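PDB 3NX4: putative oxidoreductase from Salmonella enterica subsp. enterica serovar Typhimurium, which probably reduces the double bond of acryloyl-CoA with NADPH, as a nucleotide-binding member of the medium-chain dehydrogenase/reductase family. Local coordinates for residues S38-D43 with I124-F129; T130-V135 with A280-D285; C134-E139 with P272-E277. All coordinates share one frame; numbering follows the deposited sequence.

Contact 1: residues S38-D43 with I124-F129; sequences SLNYKD and IGTAGF. With NAP (NADP nicotinamide-adenine-dinucleotide phosphate), chain C.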
loop_
_atom_site.group_PDB
_atom_site.type_symbol
_atom_site.label_atom_id
_atom_site.label_comp_id
_atom_site.label_asym_id
_atom_site.label_seq_id
_atom_site.Cartn_x
_atom_site.Cartn_y
_atom_site.Cartn_z
ATOM N N SER A 38 4.134 30.239 0.570
ATOM C CA SER A 38 4.911 29.516 -0.428
ATOM C C SER A 38 4.035 29.120 -1.605
ATOM O O SER A 38 2.822 29.304 -1.573
ATOM C CB SER A 38 5.586 28.279 0.189
ATOM O OG SER A 38 4.736 27.145 0.185
ATOM N N LEU A 39 4.655 28.613 -2.662
ATOM C CA LEU A 39 3.901 28.080 -3.781
ATOM C C LEU A 39 4.164 26.591 -3.894
ATOM O O LEU A 39 5.301 26.172 -4.114
ATOM C CB LEU A 39 4.307 28.750 -5.089
ATOM C CG LEU A 39 4.022 30.243 -5.195
ATOM C CD1 LEU A 39 4.435 30.765 -6.582
ATOM C CD2 LEU A 39 2.551 30.511 -4.923
ATOM N N ASN A 40 3.104 25.803 -3.749
ATOM C CA ASN A 40 3.165 24.367 -3.974
ATOM C C ASN A 40 2.562 24.039 -5.326
ATOM O O ASN A 40 1.925 24.881 -5.951
ATOM C CB ASN A 40 2.377 23.630 -2.885
ATOM C CG ASN A 40 2.946 23.863 -1.505
ATOM O OD1 ASN A 40 3.838 23.131 -1.068
ATOM N ND2 ASN A 40 2.440 24.891 -0.806
ATOM N N TYR A 41 2.753 22.805 -5.772
ATOM C CA TYR A 41 2.148 22.360 -7.017
ATOM C C TYR A 41 0.647 22.638 -6.992
ATOM O O TYR A 41 0.077 23.116 -7.974
ATOM C CB TYR A 41 2.424 20.866 -7.244
ATOM C CG TYR A 41 2.033 20.375 -8.617
ATOM C CD1 TYR A 41 0.841 19.686 -8.819
ATOM C CD2 TYR A 41 2.847 20.618 -9.720
ATOM C CE1 TYR A 41 0.478 19.241 -10.075
ATOM C CE2 TYR A 41 2.491 20.175 -10.983
ATOM C CZ TYR A 41 1.305 19.491 -11.156
ATOM O OH TYR A 41 0.946 19.054 -12.411
ATOM N N LYS A 42 0.003 22.353 -5.864
ATOM C CA LYS A 42 -1.437 22.564 -5.779
ATOM C C LYS A 42 -1.795 24.050 -5.916
ATOM O O LYS A 42 -2.783 24.391 -6.561
ATOM C CB LYS A 42 -2.023 21.967 -4.491
ATOM C CG LYS A 42 -3.527 21.718 -4.594
ATOM C CD LYS A 42 -4.202 21.558 -3.241
ATOM C CE LYS A 42 -3.711 20.339 -2.508
ATOM N NZ LYS A 42 -4.529 20.081 -1.284
ATOM N N ASP A 43 -0.989 24.925 -5.315
ATOM C CA ASP A 43 -1.188 26.367 -5.457
ATOM C C ASP A 43 -1.031 26.785 -6.925
ATOM O O ASP A 43 -1.754 27.653 -7.413
ATOM C CB ASP A 43 -0.179 27.158 -4.615
ATOM C CG ASP A 43 -0.310 26.904 -3.132
ATOM O OD1 ASP A 43 -1.447 26.957 -2.610
ATOM O OD2 ASP A 43 0.735 26.662 -2.484
ATOM N N ILE A 124 9.870 25.054 4.009
ATOM C CA ILE A 124 9.339 23.697 4.129
ATOM C C ILE A 124 7.949 23.620 3.501
ATOM O O ILE A 124 7.752 22.924 2.498
ATOM C CB ILE A 124 9.294 23.241 5.595
ATOM C CG1 ILE A 124 10.717 23.155 6.156
ATOM C CG2 ILE A 124 8.574 21.881 5.730
ATOM C CD1 ILE A 124 10.751 23.055 7.678
ATOM N N GLY A 125 6.988 24.339 4.081
ATOM C CA GLY A 125 5.643 24.404 3.534
ATOM C C GLY A 125 4.965 23.040 3.436
ATOM O O GLY A 125 5.401 22.074 4.048
ATOM N N THR A 126 3.901 22.966 2.648
ATOM C CA THR A 126 3.220 21.699 2.423
ATOM C C THR A 126 4.145 20.653 1.785
ATOM O O THR A 126 4.087 19.487 2.133
ATOM C CB THR A 126 1.956 21.886 1.560
ATOM O OG1 THR A 126 0.928 22.473 2.358
ATOM C CG2 THR A 126 1.446 20.551 1.049
ATOM N N ALA A 127 4.998 21.076 0.858
ATOM C CA ALA A 127 5.879 20.145 0.152
ATOM C C ALA A 127 6.778 19.401 1.127
ATOM O O ALA A 127 6.864 18.174 1.099
ATOM C CB ALA A 127 6.739 20.893 -0.901
ATOM N N GLY A 128 7.462 20.154 1.983
ATOM C CA GLY A 128 8.395 19.571 2.930
ATOM C C GLY A 128 7.703 18.790 4.044
ATOM O O GLY A 128 8.191 17.750 4.483
ATOM N N PHE A 129 6.568 19.297 4.509
ATOM C CA PHE A 129 5.766 18.590 5.501
ATOM C C PHE A 129 5.347 17.225 4.939
ATOM O O PHE A 129 5.467 16.200 5.605
ATOM C CB PHE A 129 4.554 19.460 5.864
ATOM C CG PHE A 129 3.541 18.789 6.751
ATOM C CD1 PHE A 129 3.745 18.699 8.128
ATOM C CD2 PHE A 129 2.348 18.317 6.221
ATOM C CE1 PHE A 129 2.797 18.097 8.951
ATOM C CE2 PHE A 129 1.381 17.726 7.045
ATOM C CZ PHE A 129 1.613 17.609 8.408
HETATM P PA NAP C . 6.901 20.125 -7.993
HETATM O O1A NAP C . 7.814 20.995 -7.233
HETATM O O2A NAP C . 6.328 20.659 -9.239
HETATM O O5B NAP C . 7.586 18.705 -8.251
HETATM C C5B NAP C . 7.029 17.848 -9.209
HETATM C C4B NAP C . 8.217 17.216 -9.920
HETATM O O4B NAP C . 7.750 16.185 -10.745
HETATM C C3B NAP C . 8.950 18.207 -10.828
HETATM O O3B NAP C . 10.020 18.822 -10.137
HETATM C C2B NAP C . 9.470 17.320 -11.943
HETATM O O2B NAP C . 10.716 16.815 -11.524
HETATM C C1B NAP C . 8.489 16.160 -11.959
HETATM N N9A NAP C . 7.523 16.274 -13.062
HETATM C C8A NAP C . 6.810 17.386 -13.438
HETATM N N7A NAP C . 6.016 17.039 -14.481
HETATM C C5A NAP C . 6.202 15.732 -14.757
HETATM C C6A NAP C . 5.657 14.882 -15.711
HETATM N N6A NAP C . 4.758 15.318 -16.585
HETATM N N1A NAP C . 6.054 13.569 -15.742
HETATM C C2A NAP C . 6.989 13.101 -14.843
HETATM N N3A NAP C . 7.535 13.948 -13.902
HETATM C C4A NAP C . 7.147 15.241 -13.867
HETATM O O3 NAP C . 5.649 19.717 -7.056
HETATM P PN NAP C . 5.590 19.496 -5.470
HETATM O O1N NAP C . 5.058 20.706 -4.802
HETATM O O2N NAP C . 6.911 18.965 -5.064
HETATM O O5D NAP C . 4.482 18.327 -5.435
HETATM C C5D NAP C . 4.784 17.095 -6.046
HETATM C C4D NAP C . 3.507 16.291 -6.227
HETATM O O4D NAP C . 3.008 15.964 -4.953
HETATM C C3D NAP C . 2.423 17.101 -6.918
HETATM O O3D NAP C . 1.673 16.246 -7.754
HETATM C C2D NAP C . 1.552 17.592 -5.785
HETATM O O2D NAP C . 0.216 17.756 -6.193
HETATM C C1D NAP C . 1.685 16.436 -4.814
HETATM N N1N NAP C . 1.452 16.798 -3.410
HETATM C C2N NAP C . 0.419 16.188 -2.758
HETATM C C3N NAP C . 0.150 16.461 -1.420
HETATM C C7N NAP C . -0.612 15.418 -0.651
HETATM O O7N NAP C . -1.473 15.800 0.391
HETATM N N7N NAP C . -0.450 14.143 -0.986
HETATM C C4N NAP C . 0.958 17.375 -0.743
HETATM C C5N NAP C . 2.019 17.991 -1.421
HETATM C C6N NAP C . 2.262 17.683 -2.759
HETATM P P2B NAP C . 11.906 16.554 -12.595
HETATM O O1X NAP C . 13.171 16.365 -11.804
HETATM O O2X NAP C . 11.606 15.305 -13.389
HETATM O O3X NAP C . 11.996 17.758 -13.494
#
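Asp43 OD2 is gripped twice by Asn40, the residue that reaches across to Thr126 and Ala127. Asn40 N donates to Asp43 OD2 at 2.8 Å from the anti side of the carboxylate, and Asn40 ND2 to the same OD2 at 3.0 Å, almost in the plane of its own amide. This double hold, with a further bond from ND2 to Asp64, fixes the rotation of the amide. With CG beside the backbone N (chi1 -62°), Asn40 OD1 is turned to Ala127 N, which the kink in helix 118-140 leaves without a bond to the preceding turn and which gives Asn40 OD1 a weak, strongly bent hydrogen bond of 3.0 Å (126°). Asn40 OD1 also lies 3.5 Å from Thr126 CB. Thr126 OG1 goes to Asp64 as well, and Thr126 CG2, anti to the backbone N, comes within 3.6 Å of C5N in the NADP nicotinamide. Tyr41, next to Asn40, donates its backbone N to the NADP oxygen O1N at 3.3 Å. Strand 30-39, the N-terminus of helix 41-48 and helix 118-140 thus meet over the dinucleotide, in the buried cofactor site characteristic of the medium-chain dehydrogenase/reductase fold.

Contact 2: residues T130-V135 with A280-D285; sequences TAMLCV and ARLVKD. With NAP (NADP nicotinamide-adenine-dinucleotide phosphate), chain C.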
loop_
_atom_site.group_PDB
_atom_site.type_symbol
_atom_site.label_atom_id
_atom_site.label_comp_id
_atom_site.label_asym_id
_atom_site.label_seq_id
_atom_site.Cartn_x
_atom_site.Cartn_y
_atom_site.Cartn_z
ATOM N N THR A 130 4.898 17.221 3.689
ATOM C CA THR A 130 4.590 15.992 2.966
ATOM C C THR A 130 5.800 15.036 2.821
ATOM O O THR A 130 5.670 13.824 2.997
ATOM C CB THR A 130 4.031 16.331 1.574
ATOM O OG1 THR A 130 2.864 17.149 1.725
ATOM C CG2 THR A 130 3.653 15.057 0.811
ATOM N N ALA A 131 6.964 15.564 2.474
ATOM C CA ALA A 131 8.151 14.716 2.364
ATOM C C ALA A 131 8.405 14.034 3.700
ATOM O O ALA A 131 8.776 12.849 3.753
ATOM C CB ALA A 131 9.359 15.528 1.969
HETATM N N MSE A 132 8.212 14.795 4.783
HETATM C CA MSE A 132 8.436 14.255 6.115
HETATM C C MSE A 132 7.434 13.126 6.408
HETATM O O MSE A 132 7.808 12.073 6.929
HETATM C CB MSE A 132 8.346 15.351 7.179
HETATM C CG MSE A 132 8.805 14.891 8.554
HETATM SE SE MSE A 132 10.747 14.552 8.662
HETATM C CE MSE A 132 10.640 12.766 9.080
ATOM N N LEU A 133 6.161 13.346 6.090
ATOM C CA LEU A 133 5.175 12.277 6.239
ATOM C C LEU A 133 5.559 11.027 5.429
ATOM O O LEU A 133 5.293 9.907 5.874
ATOM C CB LEU A 133 3.781 12.756 5.852
ATOM C CG LEU A 133 3.206 13.853 6.754
ATOM C CD1 LEU A 133 1.929 14.404 6.141
ATOM C CD2 LEU A 133 2.952 13.332 8.176
ATOM N N CYS A 134 6.170 11.215 4.250
ATOM C CA CYS A 134 6.563 10.074 3.413
ATOM C C CYS A 134 7.715 9.318 4.040
ATOM O O CYS A 134 7.721 8.098 4.078
ATOM C CB CYS A 134 6.967 10.527 2.007
ATOM S SG CYS A 134 5.595 11.108 1.005
ATOM N N VAL A 135 8.697 10.052 4.543
ATOM C CA VAL A 135 9.798 9.425 5.256
ATOM C C VAL A 135 9.274 8.639 6.474
ATOM O O VAL A 135 9.717 7.526 6.755
ATOM C CB VAL A 135 10.824 10.486 5.677
ATOM C CG1 VAL A 135 11.838 9.901 6.645
ATOM C CG2 VAL A 135 11.513 11.074 4.419
ATOM N N ALA A 280 8.178 18.601 14.385
ATOM C CA ALA A 280 9.298 18.352 15.280
ATOM C C ALA A 280 10.438 17.599 14.569
ATOM O O ALA A 280 11.607 17.912 14.772
ATOM C CB ALA A 280 8.828 17.586 16.509
ATOM N N ARG A 281 10.099 16.614 13.737
ATOM C CA ARG A 281 11.128 15.838 13.020
ATOM C C ARG A 281 11.853 16.695 11.977
ATOM O O ARG A 281 13.070 16.596 11.811
ATOM C CB ARG A 281 10.528 14.592 12.343
ATOM C CG ARG A 281 10.178 13.424 13.308
ATOM C CD ARG A 281 11.412 12.661 13.776
ATOM N NE ARG A 281 12.262 12.203 12.667
ATOM C CZ ARG A 281 12.106 11.049 12.019
ATOM N NH1 ARG A 281 11.132 10.221 12.368
ATOM N NH2 ARG A 281 12.932 10.717 11.023
ATOM N N LEU A 282 11.098 17.527 11.268
ATOM C CA LEU A 282 11.684 18.448 10.301
ATOM C C LEU A 282 12.730 19.360 10.949
ATOM O O LEU A 282 13.830 19.527 10.429
ATOM C CB LEU A 282 10.588 19.285 9.630
ATOM C CG LEU A 282 9.791 18.535 8.551
ATOM C CD1 LEU A 282 8.475 19.249 8.310
ATOM C CD2 LEU A 282 10.601 18.413 7.247
ATOM N N VAL A 283 12.391 19.945 12.089
ATOM C CA VAL A 283 13.338 20.821 12.758
ATOM C C VAL A 283 14.620 20.048 13.051
ATOM O O VAL A 283 15.724 20.571 12.926
ATOM C CB VAL A 283 12.747 21.411 14.049
ATOM C CG1 VAL A 283 13.814 22.171 14.819
ATOM C CG2 VAL A 283 11.574 22.319 13.707
ATOM N N LYS A 284 14.465 18.783 13.416
ATOM C CA LYS A 284 15.611 17.956 13.763
ATOM C C LYS A 284 16.390 17.461 12.544
ATOM O O LYS A 284 17.619 17.419 12.567
ATOM C CB LYS A 284 15.157 16.766 14.619
ATOM C CG LYS A 284 16.270 15.809 15.007
ATOM C CD LYS A 284 15.747 14.666 15.874
ATOM C CE LYS A 284 14.792 13.747 15.104
ATOM N NZ LYS A 284 15.481 12.812 14.157
ATOM N N ASP A 285 15.679 17.098 11.479
ATOM C CA ASP A 285 16.281 16.312 10.404
ATOM C C ASP A 285 16.714 17.068 9.139
ATOM O O ASP A 285 17.487 16.533 8.340
ATOM C CB ASP A 285 15.381 15.123 10.048
ATOM C CG ASP A 285 15.310 14.105 11.168
ATOM O OD1 ASP A 285 16.222 14.100 12.017
ATOM O OD2 ASP A 285 14.356 13.307 11.202
HETATM P PA NAP C . 6.901 20.125 -7.993
HETATM O O1A NAP C . 7.814 20.995 -7.233
HETATM O O2A NAP C . 6.328 20.659 -9.239
HETATM O O5B NAP C . 7.586 18.705 -8.251
HETATM C C5B NAP C . 7.029 17.848 -9.209
HETATM C C4B NAP C . 8.217 17.216 -9.920
HETATM O O4B NAP C . 7.750 16.185 -10.745
HETATM C C3B NAP C . 8.950 18.207 -10.828
HETATM O O3B NAP C . 10.020 18.822 -10.137
HETATM C C2B NAP C . 9.470 17.320 -11.943
HETATM O O2B NAP C . 10.716 16.815 -11.524
HETATM C C1B NAP C . 8.489 16.160 -11.959
HETATM N N9A NAP C . 7.523 16.274 -13.062
HETATM C C8A NAP C . 6.810 17.386 -13.438
HETATM N N7A NAP C . 6.016 17.039 -14.481
HETATM C C5A NAP C . 6.202 15.732 -14.757
HETATM C C6A NAP C . 5.657 14.882 -15.711
HETATM N N6A NAP C . 4.758 15.318 -16.585
HETATM N N1A NAP C . 6.054 13.569 -15.742
HETATM C C2A NAP C . 6.989 13.101 -14.843
HETATM N N3A NAP C . 7.535 13.948 -13.902
HETATM C C4A NAP C . 7.147 15.241 -13.867
HETATM O O3 NAP C . 5.649 19.717 -7.056
HETATM P PN NAP C . 5.590 19.496 -5.470
HETATM O O1N NAP C . 5.058 20.706 -4.802
HETATM O O2N NAP C . 6.911 18.965 -5.064
HETATM O O5D NAP C . 4.482 18.327 -5.435
HETATM C C5D NAP C . 4.784 17.095 -6.046
HETATM C C4D NAP C . 3.507 16.291 -6.227
HETATM O O4D NAP C . 3.008 15.964 -4.953
HETATM C C3D NAP C . 2.423 17.101 -6.918
HETATM O O3D NAP C . 1.673 16.246 -7.754
HETATM C C2D NAP C . 1.552 17.592 -5.785
HETATM O O2D NAP C . 0.216 17.756 -6.193
HETATM C C1D NAP C . 1.685 16.436 -4.814
HETATM N N1N NAP C . 1.452 16.798 -3.410
HETATM C C2N NAP C . 0.419 16.188 -2.758
HETATM C C3N NAP C . 0.150 16.461 -1.420
HETATM C C7N NAP C . -0.612 15.418 -0.651
HETATM O O7N NAP C . -1.473 15.800 0.391
HETATM N N7N NAP C . -0.450 14.143 -0.986
HETATM C C4N NAP C . 0.958 17.375 -0.743
HETATM C C5N NAP C . 2.019 17.991 -1.421
HETATM C C6N NAP C . 2.262 17.683 -2.759
HETATM P P2B NAP C . 11.906 16.554 -12.595
HETATM O O1X NAP C . 13.171 16.365 -11.804
HETATM O O2X NAP C . 11.606 15.305 -13.389
HETATM O O3X NAP C . 11.996 17.758 -13.494
#
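Met132, a selenomethionine in the model, lies across Arg281, nearly perpendicular to it, and runs antiparallel alongside Leu282; these two encounters make up most of the contact. Its CG leaves anti to the backbone N (chi1 -170°), and bends at the next two torsions carry SE and CE over the side chain of Arg281. Met132 SE comes 3.7 Å from Arg281 CB. The methyl CE sits over one face of the guanidinium group, 3.6 Å above the plane, off centre and nearest NH2. Nearer the backbone, Met132 CB touches Leu282 CG at 3.8 Å, an apolar meeting alongside the leucine's branch.

What fixes the orientation of the guanidinium beneath that methyl is Asp285, one turn further on. In a side-on salt bridge Arg281 NE and NH2 both donate to Asp285 OD2, at 2.8 and 3.0 Å, with OD2 almost in the guanidinium plane, while the two nitrogens reach it from opposite faces of the carboxylate. Lys284 NZ takes the other oxygen, OD1, which Lys169 also engages, so the aspartate is probably kept ionised by several positive neighbours. Arg281 NH1 forms a salt bridge with Glu139. On another side of helix 118-140, Thr130 OG1, bonded to the carbonyl of Thr126, approaches C4N of the nicotinamide to 3.1 Å. The segments cross at 92° with their axes 10.2 Å apart: a nearly perpendicular helix-helix packing that sets helix 272-285 against the long helix leading into the Rossmann domain.

Contact 3: residues C134-E139 with P272-E277; sequences CVMALE and PARRAE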
loop_
_atom_site.group_PDB
_atom_site.type_symbol
_atom_site.label_atom_id
_atom_site.label_comp_id
_atom_site.label_asym_id
_atom_site.label_seq_id
_atom_site.Cartn_x
_atom_site.Cartn_y
_atom_site.Cartn_z
ATOM N N CYS A 134 6.170 11.215 4.250
ATOM C CA CYS A 134 6.563 10.074 3.413
ATOM C C CYS A 134 7.715 9.318 4.040
ATOM O O CYS A 134 7.721 8.098 4.078
ATOM C CB CYS A 134 6.967 10.527 2.007
ATOM S SG CYS A 134 5.595 11.108 1.005
ATOM N N VAL A 135 8.697 10.052 4.543
ATOM C CA VAL A 135 9.798 9.425 5.256
ATOM C C VAL A 135 9.274 8.639 6.474
ATOM O O VAL A 135 9.717 7.526 6.755
ATOM C CB VAL A 135 10.824 10.486 5.677
ATOM C CG1 VAL A 135 11.838 9.901 6.645
ATOM C CG2 VAL A 135 11.513 11.074 4.419
HETATM N N MSE A 136 8.311 9.209 7.187
HETATM C CA MSE A 136 7.762 8.524 8.355
HETATM C C MSE A 136 7.021 7.229 7.975
HETATM O O MSE A 136 7.054 6.237 8.712
HETATM C CB MSE A 136 6.872 9.484 9.146
HETATM C CG MSE A 136 7.686 10.525 9.908
HETATM SE SE MSE A 136 6.573 12.000 10.614
HETATM C CE MSE A 136 5.376 10.998 11.746
ATOM N N ALA A 137 6.375 7.239 6.814
ATOM C CA ALA A 137 5.732 6.039 6.276
ATOM C C ALA A 137 6.744 4.927 5.998
ATOM O O ALA A 137 6.501 3.763 6.317
ATOM C CB ALA A 137 4.952 6.377 5.009
ATOM N N LEU A 138 7.876 5.276 5.397
ATOM C CA LEU A 138 8.926 4.286 5.170
ATOM C C LEU A 138 9.398 3.710 6.499
ATOM O O LEU A 138 9.591 2.498 6.632
ATOM C CB LEU A 138 10.107 4.911 4.418
ATOM C CG LEU A 138 9.842 5.388 2.989
ATOM C CD1 LEU A 138 11.155 5.814 2.326
ATOM C CD2 LEU A 138 9.176 4.310 2.158
ATOM N N GLU A 139 9.587 4.586 7.487
ATOM C CA GLU A 139 9.957 4.147 8.829
ATOM C C GLU A 139 8.905 3.213 9.457
ATOM O O GLU A 139 9.255 2.188 10.059
ATOM C CB GLU A 139 10.219 5.357 9.739
ATOM C CG GLU A 139 11.460 6.125 9.363
ATOM C CD GLU A 139 11.636 7.428 10.140
ATOM O OE1 GLU A 139 10.685 7.865 10.831
ATOM O OE2 GLU A 139 12.740 8.012 10.060
ATOM N N PRO A 272 -3.716 16.029 14.387
ATOM C CA PRO A 272 -2.808 16.926 15.114
ATOM C C PRO A 272 -1.570 16.239 15.680
ATOM O O PRO A 272 -0.498 16.832 15.628
ATOM C CB PRO A 272 -3.689 17.472 16.254
ATOM C CG PRO A 272 -5.092 17.288 15.771
ATOM C CD PRO A 272 -5.064 16.010 14.987
ATOM N N ALA A 273 -1.708 15.029 16.218
ATOM C CA ALA A 273 -0.565 14.342 16.814
ATOM C C ALA A 273 0.512 14.023 15.773
ATOM O O ALA A 273 1.696 14.279 15.993
ATOM C CB ALA A 273 -1.003 13.061 17.524
ATOM N N ARG A 274 0.109 13.452 14.646
ATOM C CA ARG A 274 1.089 13.113 13.619
ATOM C C ARG A 274 1.660 14.377 12.981
ATOM O O ARG A 274 2.847 14.447 12.651
ATOM C CB ARG A 274 0.486 12.212 12.544
ATOM C CG ARG A 274 1.539 11.632 11.590
ATOM C CD ARG A 274 0.975 10.436 10.861
ATOM N NE ARG A 274 1.952 9.687 10.073
ATOM C CZ ARG A 274 2.762 8.752 10.568
ATOM N NH1 ARG A 274 2.737 8.467 11.862
ATOM N NH2 ARG A 274 3.596 8.096 9.768
ATOM N N ARG A 275 0.801 15.377 12.811
ATOM C CA ARG A 275 1.206 16.642 12.206
ATOM C C ARG A 275 2.275 17.315 13.073
ATOM O O ARG A 275 3.309 17.765 12.569
ATOM C CB ARG A 275 -0.029 17.531 12.035
ATOM C CG ARG A 275 0.234 18.932 11.523
ATOM C CD ARG A 275 -1.073 19.708 11.372
ATOM N NE ARG A 275 -2.061 19.056 10.502
ATOM C CZ ARG A 275 -2.231 19.354 9.215
ATOM N NH1 ARG A 275 -1.453 20.261 8.632
ATOM N NH2 ARG A 275 -3.161 18.738 8.501
ATOM N N ALA A 276 2.040 17.350 14.387
ATOM C CA ALA A 276 3.010 17.914 15.326
ATOM C C ALA A 276 4.324 17.132 15.312
ATOM O O ALA A 276 5.399 17.717 15.377
ATOM C CB ALA A 276 2.432 17.957 16.743
ATOM N N GLU A 277 4.243 15.808 15.230
ATOM C CA GLU A 277 5.437 14.977 15.157
ATOM C C GLU A 277 6.261 15.317 13.908
ATOM O O GLU A 277 7.484 15.415 13.956
ATOM C CB GLU A 277 5.027 13.507 15.136
ATOM C CG GLU A 277 6.168 12.513 15.215
ATOM C CD GLU A 277 5.676 11.070 15.220
ATOM O OE1 GLU A 277 4.444 10.853 15.148
ATOM O OE2 GLU A 277 6.519 10.152 15.296
#
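The methyl CE of Met136, deposited as selenomethionine, lies over the centre of the Arg274 guanidinium group, 3.6 Å above its plane. Bending at chi3 (60°) after an otherwise extended run turns this methyl onto the flat face. At the root of the same side chain, Met136 CB is 3.6 Å from Arg274 NH2, so the guanidinium group meets both the base and the tip of the methionine. Glu277 comes in obliquely from the next turn and sets its CD 3.5 Å from Met136 CE; it has two conformers, which makes this second touch less certain than the first. Ala137 N approaches the guanidinium edge-on, 4.1 Å from Arg274 NH2.

The helices here run at 104° to each other with axes 12.0 Å apart, far enough that long side chains must bridge the gap. Helix 118-140 at this point also rests on the Rossmann sheet, with Cys134 on strand 212-217 and Ala137 on strand 235-239, so helix 272-285 packs on a helix that itself backs the nucleotide-binding fold.

Further out, Arg274 is positioned by its own extended chain, with CG anti to the backbone N (chi1 -170°), and by Asp140, which follows directly on Glu139 and forms a salt bridge with NH2. Leu133, a turn before Met136, packs against the arginine too.

Overall arrangement
All three contacts draw on helix 118-140, followed from the kink in its first half to its C-terminal end. Contact 1 is the most central and fully buried, and its chemistry is polar: amide, carboxylate and backbone groups arranged beside NADP. Contacts 2 and 3 join the same helix to helix 272-285, with centres about 7 Å apart and Cys134 and Val135 in common, and both rest a selenomethionine on an arginine. Contact 2 is buried and also borders the cofactor through Thr130, whereas contact 3 is only partly buried and opens to solvent at Glu277. Leu282 links contact 2 to contact 1 through Ile124 and Phe129.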